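Local coordinates for protein alkylhalidase CmlS (PDB 3I3L) that probably acts as an FAD-dependent halogenase in chloramphenicol biosynthesis, holding its flavin through a covalent bond to an aspartate, at residues 60-65 / 207-212; 124-129 / 240-245. One frame throughout, in Å; residues are numbered along the deposited sequence.

Interaction 1 (60-65 / 207-212); sequences YRVGES and AVWSYF. With FAD (flavin-adenine dinucleotide), chain B.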
# COMPACT_ATOMS: atom_id res chain seq x y z
N TYR A 60 -7.66 5.18 21.11
CA TYR A 60 -7.05 6.17 20.20
C TYR A 60 -5.95 5.54 19.34
O TYR A 60 -5.17 4.76 19.83
CB TYR A 60 -6.50 7.42 20.94
CG TYR A 60 -5.75 8.29 19.96
CD1 TYR A 60 -6.40 9.28 19.23
CD2 TYR A 60 -4.40 8.02 19.68
CE1 TYR A 60 -5.74 10.00 18.25
CE2 TYR A 60 -3.71 8.73 18.67
CZ TYR A 60 -4.38 9.72 17.98
OH TYR A 60 -3.71 10.40 17.00
N ARG A 61 -5.90 5.91 18.06
CA ARG A 61 -4.90 5.38 17.14
C ARG A 61 -4.68 6.36 15.97
O ARG A 61 -5.60 6.90 15.40
CB ARG A 61 -5.36 4.03 16.62
CG ARG A 61 -4.39 3.29 15.75
CD ARG A 61 -3.33 2.69 16.62
NE ARG A 61 -2.43 1.77 15.90
CZ ARG A 61 -1.57 2.11 14.93
NH1 ARG A 61 -1.46 3.37 14.50
NH2 ARG A 61 -0.78 1.19 14.42
N VAL A 62 -3.42 6.61 15.66
CA VAL A 62 -3.05 7.46 14.57
C VAL A 62 -3.09 6.58 13.32
O VAL A 62 -3.04 5.35 13.44
CB VAL A 62 -1.60 8.04 14.79
CG1 VAL A 62 -0.54 6.94 14.55
CG2 VAL A 62 -1.38 9.28 13.90
N GLY A 63 -3.23 7.22 12.16
CA GLY A 63 -3.21 6.50 10.84
C GLY A 63 -4.57 6.62 10.21
O GLY A 63 -5.28 5.65 10.13
N GLU A 64 -4.90 7.82 9.77
CA GLU A 64 -6.28 8.21 9.59
C GLU A 64 -6.79 8.32 8.15
O GLU A 64 -8.01 8.47 7.92
CB GLU A 64 -6.50 9.52 10.32
CG GLU A 64 -6.27 9.33 11.84
CD GLU A 64 -5.86 10.61 12.53
OE1 GLU A 64 -4.94 11.31 12.04
OE2 GLU A 64 -6.46 10.88 13.60
N SER A 65 -5.87 8.25 7.18
CA SER A 65 -6.27 8.54 5.80
C SER A 65 -6.25 7.24 5.01
O SER A 65 -5.19 6.56 4.88
CB SER A 65 -5.34 9.60 5.17
OG SER A 65 -5.67 9.88 3.83
N ALA A 207 7.60 10.36 14.42
CA ALA A 207 6.49 11.28 14.20
C ALA A 207 5.98 11.97 15.45
O ALA A 207 6.00 11.38 16.54
CB ALA A 207 5.26 10.56 13.51
N VAL A 208 5.49 13.21 15.25
CA VAL A 208 5.06 14.10 16.32
C VAL A 208 3.87 14.89 15.81
O VAL A 208 3.96 15.57 14.79
CB VAL A 208 6.21 15.09 16.68
CG1 VAL A 208 5.82 15.99 17.82
CG2 VAL A 208 7.50 14.31 17.03
N TRP A 209 2.72 14.74 16.46
CA TRP A 209 1.48 15.22 15.87
C TRP A 209 0.47 15.66 16.86
O TRP A 209 0.55 15.29 18.02
CB TRP A 209 0.84 14.12 14.98
CG TRP A 209 0.25 12.93 15.70
CD1 TRP A 209 -1.05 12.74 16.03
CD2 TRP A 209 0.95 11.77 16.16
NE1 TRP A 209 -1.22 11.53 16.67
CE2 TRP A 209 -0.01 10.90 16.73
CE3 TRP A 209 2.29 11.38 16.15
CZ2 TRP A 209 0.34 9.67 17.30
CZ3 TRP A 209 2.64 10.14 16.70
CH2 TRP A 209 1.68 9.32 17.30
N SER A 210 -0.52 16.41 16.38
CA SER A 210 -1.59 16.93 17.20
C SER A 210 -2.78 17.30 16.31
O SER A 210 -2.75 17.01 15.10
CB SER A 210 -1.10 18.16 18.00
OG SER A 210 -2.02 18.57 19.03
N TYR A 211 -3.82 17.92 16.89
CA TYR A 211 -5.02 18.28 16.15
C TYR A 211 -5.32 19.77 16.26
O TYR A 211 -4.96 20.41 17.24
CB TYR A 211 -6.20 17.41 16.60
CG TYR A 211 -5.95 15.93 16.33
CD1 TYR A 211 -6.45 15.32 15.20
CD2 TYR A 211 -5.17 15.16 17.18
CE1 TYR A 211 -6.20 13.98 14.95
CE2 TYR A 211 -4.91 13.85 16.93
CZ TYR A 211 -5.45 13.26 15.80
OH TYR A 211 -5.19 11.94 15.49
N PHE A 212 -5.96 20.31 15.23
CA PHE A 212 -6.32 21.70 15.16
C PHE A 212 -7.78 21.85 14.77
O PHE A 212 -8.30 21.06 14.00
CB PHE A 212 -5.45 22.48 14.16
CG PHE A 212 -4.02 22.65 14.62
CD1 PHE A 212 -3.63 23.80 15.30
CD2 PHE A 212 -3.05 21.66 14.35
CE1 PHE A 212 -2.27 23.98 15.74
CE2 PHE A 212 -1.72 21.83 14.80
CZ PHE A 212 -1.33 22.99 15.48
PA FAD B . -2.85 -1.78 14.47
O1A FAD B . -1.69 -1.34 15.33
O2A FAD B . -3.73 -0.71 13.92
O5B FAD B . -3.75 -2.82 15.34
C5B FAD B . -3.13 -3.84 16.10
C4B FAD B . -3.94 -4.18 17.37
O4B FAD B . -3.29 -5.29 18.02
C3B FAD B . -3.97 -3.05 18.38
O3B FAD B . -5.29 -2.66 18.62
C2B FAD B . -3.34 -3.63 19.65
O2B FAD B . -4.07 -3.29 20.78
C1B FAD B . -3.39 -5.14 19.42
N9A FAD B . -2.36 -5.95 20.03
C8A FAD B . -1.01 -5.73 20.04
N7A FAD B . -0.41 -6.75 20.68
C5A FAD B . -1.35 -7.59 21.16
C6A FAD B . -1.27 -8.76 21.89
N6A FAD B . -0.10 -9.26 22.25
N1A FAD B . -2.43 -9.42 22.18
C2A FAD B . -3.66 -8.93 21.80
N3A FAD B . -3.72 -7.78 21.07
C4A FAD B . -2.58 -7.12 20.75
N1 FAD B . -2.01 4.28 7.62
C2 FAD B . -2.93 4.71 6.68
O2 FAD B . -3.54 3.86 6.05
N3 FAD B . -3.14 6.05 6.45
C4 FAD B . -2.44 7.00 7.15
O4 FAD B . -2.68 8.23 6.93
C4X FAD B . -1.48 6.57 8.07
N5 FAD B . -0.78 7.50 8.79
C5X FAD B . 0.09 7.07 9.77
C6 FAD B . 0.83 8.00 10.51
C7 FAD B . 1.75 7.57 11.43
C7M FAD B . 2.54 8.55 12.26
C8 FAD B . 1.88 6.20 11.64
C8M FAD B . 2.79 5.69 12.69
C9 FAD B . 1.19 5.25 10.89
C9A FAD B . 0.28 5.72 9.95
N10 FAD B . -0.44 4.79 9.26
C10 FAD B . -1.28 5.20 8.29
C1' FAD B . -0.03 3.37 9.46
C2' FAD B . -1.22 2.55 9.92
O2' FAD B . -1.79 3.20 10.98
C3' FAD B . -0.93 1.11 10.25
O3' FAD B . -0.41 0.47 9.11
C4' FAD B . -2.24 0.36 10.66
O4' FAD B . -2.74 0.82 11.88
C5' FAD B . -1.95 -1.12 10.83
O5' FAD B . -3.12 -1.82 11.12
P FAD B . -2.93 -3.16 11.94
O1P FAD B . -1.80 -3.96 11.33
O2P FAD B . -4.29 -3.83 12.14
O3P FAD B . -2.27 -2.72 13.35
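Tyr60, CG anti to the backbone N (chi1 173°), and Tyr211, CG anti to the carbonyl carbon (chi1 -62°), send their rings from opposite directions until the two hydroxyls meet. Tyr60 OH donates to Tyr211 OH at 2.6 Å, in the plane of both rings. Tyr211 OH donates on to Glu64 OE2 (2.5 Å), reaching the carboxylate on its syn side, 30° out of plane. Trp209 NE1 donates to Tyr60 OH at 2.8 Å, and the hydroxyl lies close to the indole plane. Tyrosine suits both relay positions since a hydroxyl can both accept and donate; the relay would probably stabilise a charged Glu64. Val62 lays CG2 over one indole face as a CH-pi contact, 3.8 Å from the centroid of the five-membered ring.

Strand 203-213 belongs to the large mixed sheet beside what is probably a Rossmann-type FAD-binding unit, and the 60-65 loop lies largely between this strand and the cofactor, though Ala207 CB reaches flavin methyl C7M. Gly63, with backbone angles suited to glycine, sets CA 3.3 Å from FAD C4X. FAD N3 donates to Ser65 O, and Arg61 NE and NH2 both grip phosphate oxygen O1A.

Interaction 2 (124-129 / 240-245); sequences QVKREE and PIKDDL. With FAD (flavin-adenine dinucleotide), chain B.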
# COMPACT_ATOMS: atom_id res chain seq x y z
N GLN A 124 -11.50 9.82 5.33
CA GLN A 124 -10.62 10.06 6.45
C GLN A 124 -11.41 9.65 7.71
O GLN A 124 -12.62 9.84 7.74
CB GLN A 124 -10.27 11.56 6.52
CG GLN A 124 -10.10 12.27 5.15
CD GLN A 124 -8.73 12.00 4.57
OE1 GLN A 124 -8.24 12.75 3.72
NE2 GLN A 124 -8.06 10.97 5.06
N VAL A 125 -10.74 9.04 8.71
CA VAL A 125 -11.46 8.56 9.87
C VAL A 125 -10.76 8.87 11.17
O VAL A 125 -9.55 9.11 11.22
CB VAL A 125 -11.75 7.02 9.83
CG1 VAL A 125 -12.39 6.61 8.45
CG2 VAL A 125 -10.44 6.23 10.04
N LYS A 126 -11.54 8.83 12.24
CA LYS A 126 -11.04 8.76 13.56
C LYS A 126 -10.90 7.27 13.85
O LYS A 126 -11.90 6.52 13.86
CB LYS A 126 -12.02 9.46 14.50
CG LYS A 126 -11.59 9.56 15.92
CD LYS A 126 -12.42 10.66 16.67
CE LYS A 126 -11.59 11.94 16.83
NZ LYS A 126 -12.34 13.02 17.57
N ARG A 127 -9.65 6.81 14.00
CA ARG A 127 -9.35 5.37 14.03
C ARG A 127 -10.01 4.62 15.21
O ARG A 127 -10.38 3.44 15.07
CB ARG A 127 -7.83 5.11 14.06
CG ARG A 127 -7.15 5.22 12.69
CD ARG A 127 -7.58 4.08 11.70
NE ARG A 127 -7.27 2.78 12.29
CZ ARG A 127 -6.04 2.24 12.30
NH1 ARG A 127 -5.01 2.90 11.73
NH2 ARG A 127 -5.84 1.06 12.91
N GLU A 128 -10.13 5.29 16.36
CA GLU A 128 -10.82 4.70 17.51
C GLU A 128 -12.26 4.31 17.13
O GLU A 128 -12.78 3.31 17.61
CB GLU A 128 -10.78 5.66 18.71
CG GLU A 128 -11.50 6.97 18.48
CD GLU A 128 -10.95 8.10 19.37
OE1 GLU A 128 -11.53 8.36 20.45
OE2 GLU A 128 -9.95 8.76 19.01
N GLU A 129 -12.88 5.07 16.23
CA GLU A 129 -14.26 4.81 15.84
C GLU A 129 -14.35 3.82 14.72
O GLU A 129 -15.11 2.86 14.78
CB GLU A 129 -15.00 6.12 15.50
CG GLU A 129 -15.18 7.04 16.70
CD GLU A 129 -15.79 8.42 16.34
OE1 GLU A 129 -15.90 8.81 15.14
OE2 GLU A 129 -16.11 9.14 17.29
N PRO A 240 -7.99 16.22 7.01
CA PRO A 240 -9.27 16.61 7.60
C PRO A 240 -10.03 15.36 8.06
O PRO A 240 -10.43 14.59 7.24
CB PRO A 240 -10.01 17.30 6.45
CG PRO A 240 -9.27 16.84 5.14
CD PRO A 240 -8.03 16.09 5.54
N ILE A 241 -10.18 15.15 9.34
CA ILE A 241 -10.94 14.03 9.82
C ILE A 241 -12.36 14.44 10.25
O ILE A 241 -13.18 13.59 10.59
CB ILE A 241 -10.24 13.30 10.97
CG1 ILE A 241 -10.08 14.22 12.15
CG2 ILE A 241 -8.87 12.73 10.52
CD1 ILE A 241 -9.97 13.47 13.43
N LYS A 242 -12.65 15.74 10.21
CA LYS A 242 -14.02 16.22 10.37
C LYS A 242 -14.23 17.46 9.54
O LYS A 242 -13.32 17.87 8.79
CB LYS A 242 -14.37 16.49 11.83
CG LYS A 242 -15.01 15.33 12.50
CD LYS A 242 -14.91 15.42 14.01
CE LYS A 242 -15.50 14.17 14.68
NZ LYS A 242 -15.00 12.89 14.07
N ASP A 243 -15.42 18.06 9.68
CA ASP A 243 -15.74 19.36 9.09
C ASP A 243 -14.69 20.42 9.48
O ASP A 243 -14.16 21.16 8.61
CB ASP A 243 -17.14 19.82 9.54
CG ASP A 243 -17.56 21.18 8.92
OD1 ASP A 243 -17.46 21.37 7.68
OD2 ASP A 243 -18.01 22.06 9.69
N ASP A 244 -14.38 20.49 10.78
CA ASP A 244 -13.46 21.51 11.27
C ASP A 244 -12.26 20.93 12.05
O ASP A 244 -11.67 21.62 12.90
CB ASP A 244 -14.24 22.52 12.14
CG ASP A 244 -14.66 21.93 13.49
OD1 ASP A 244 -15.06 20.72 13.55
OD2 ASP A 244 -14.57 22.67 14.50
N LEU A 245 -11.90 19.68 11.76
CA LEU A 245 -10.87 19.01 12.52
C LEU A 245 -9.78 18.47 11.62
O LEU A 245 -10.03 17.68 10.74
CB LEU A 245 -11.47 17.88 13.35
CG LEU A 245 -11.07 17.83 14.81
CD1 LEU A 245 -11.12 16.40 15.31
CD2 LEU A 245 -9.69 18.39 15.01
PA FAD B . -2.85 -1.78 14.47
O1A FAD B . -1.69 -1.34 15.33
O2A FAD B . -3.73 -0.71 13.92
O5B FAD B . -3.75 -2.82 15.34
C5B FAD B . -3.13 -3.84 16.10
C4B FAD B . -3.94 -4.18 17.37
O4B FAD B . -3.29 -5.29 18.02
C3B FAD B . -3.97 -3.05 18.38
O3B FAD B . -5.29 -2.66 18.62
C2B FAD B . -3.34 -3.63 19.65
O2B FAD B . -4.07 -3.29 20.78
C1B FAD B . -3.39 -5.14 19.42
N9A FAD B . -2.36 -5.95 20.03
C8A FAD B . -1.01 -5.73 20.04
N7A FAD B . -0.41 -6.75 20.68
C5A FAD B . -1.35 -7.59 21.16
C6A FAD B . -1.27 -8.76 21.89
N6A FAD B . -0.10 -9.26 22.25
N1A FAD B . -2.43 -9.42 22.18
C2A FAD B . -3.66 -8.93 21.80
N3A FAD B . -3.72 -7.78 21.07
C4A FAD B . -2.58 -7.12 20.75
N1 FAD B . -2.01 4.28 7.62
C2 FAD B . -2.93 4.71 6.68
O2 FAD B . -3.54 3.86 6.05
N3 FAD B . -3.14 6.05 6.45
C4 FAD B . -2.44 7.00 7.15
O4 FAD B . -2.68 8.23 6.93
C4X FAD B . -1.48 6.57 8.07
N5 FAD B . -0.78 7.50 8.79
C5X FAD B . 0.09 7.07 9.77
C6 FAD B . 0.83 8.00 10.51
C7 FAD B . 1.75 7.57 11.43
C7M FAD B . 2.54 8.55 12.26
C8 FAD B . 1.88 6.20 11.64
C8M FAD B . 2.79 5.69 12.69
C9 FAD B . 1.19 5.25 10.89
C9A FAD B . 0.28 5.72 9.95
N10 FAD B . -0.44 4.79 9.26
C10 FAD B . -1.28 5.20 8.29
C1' FAD B . -0.03 3.37 9.46
C2' FAD B . -1.22 2.55 9.92
O2' FAD B . -1.79 3.20 10.98
C3' FAD B . -0.93 1.11 10.25
O3' FAD B . -0.41 0.47 9.11
C4' FAD B . -2.24 0.36 10.66
O4' FAD B . -2.74 0.82 11.88
C5' FAD B . -1.95 -1.12 10.83
O5' FAD B . -3.12 -1.82 11.12
P FAD B . -2.93 -3.16 11.94
O1P FAD B . -1.80 -3.96 11.33
O2P FAD B . -4.29 -3.83 12.14
O3P FAD B . -2.27 -2.72 13.35
O HOH W 1 -14.22 11.43 9.43
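Lys126 and Ile241 meet obliquely, the lysine laying its aliphatic portion beside the branched side chain: CE comes 4.1 Å from Ile241 CD1. The lysine starts out extended and bends at chi3 (-103°), a turn that carries its ammonium toward Lys242 and Leu245. Ile241 suits the junction because its two branches serve different partners. While CD1 packs on the lysine, CG2 lies 3.7 Å from Val125 O. On the inner side, Gln124 CB and CG lie against Pro240 O, each 3.1 Å from it.

No direct hydrogen bond joins the segments; a water does so instead, donating to Gln124 O at 2.8 Å and to Ile241 O at 2.7 Å, and thereby satisfying two carbonyls that could not bond to each other.

The 240-245 loop is the hairpin connection between antiparallel strands 234-240 and 245-253, closed by Ile241 N donating to Leu245 O. It packs against the entry to helix 127-140, where Lys126 occupies the N-cap position and its carbonyl accepts from Glu129 N.

Toward the rim, long side chains bring charges near one another without pairing: Lys242 NZ is 4.3 Å from Glu129 OE1, which probably offsets the like charge of Lys126 nearby.

In the first turn of the helix Arg127 heads for the cofactor, bent at chi2 and chi3. Its guanidinium meets FAD O2A in plane at its edge, with NH2 2.9 Å away, and NH1 donates to the ribityl oxygen O4' at 3.1 Å. A salt bridge from NE to Asp131 and a bond from NH1 to Gly63 O steady the group, whose positive charge suits the phosphate.

The centres of the two interactions lie about 10 Å apart, and their segments alternate along the chain: 60-65, 124-129, 207-212, 240-245. The two earlier segments adjoin each other through a probable backbone hydrogen bond from Val125 N to Glu64 O and reach the FAD site, the second through Arg127. Segment 207-212 lies on strand 203-213 of the large mixed sheet, and 240-245 is the turn joining two of its strands. Strand 245-253 runs antiparallel to strand 203-213. Tyr211 of interaction 1 also packs on Ile241 and Leu245 of interaction 2. Both contacts therefore bring the sheet up to the cofactor-binding segments within the FAD binding domain, and Arg61 and Arg127 hold the same pyrophosphate from different segments.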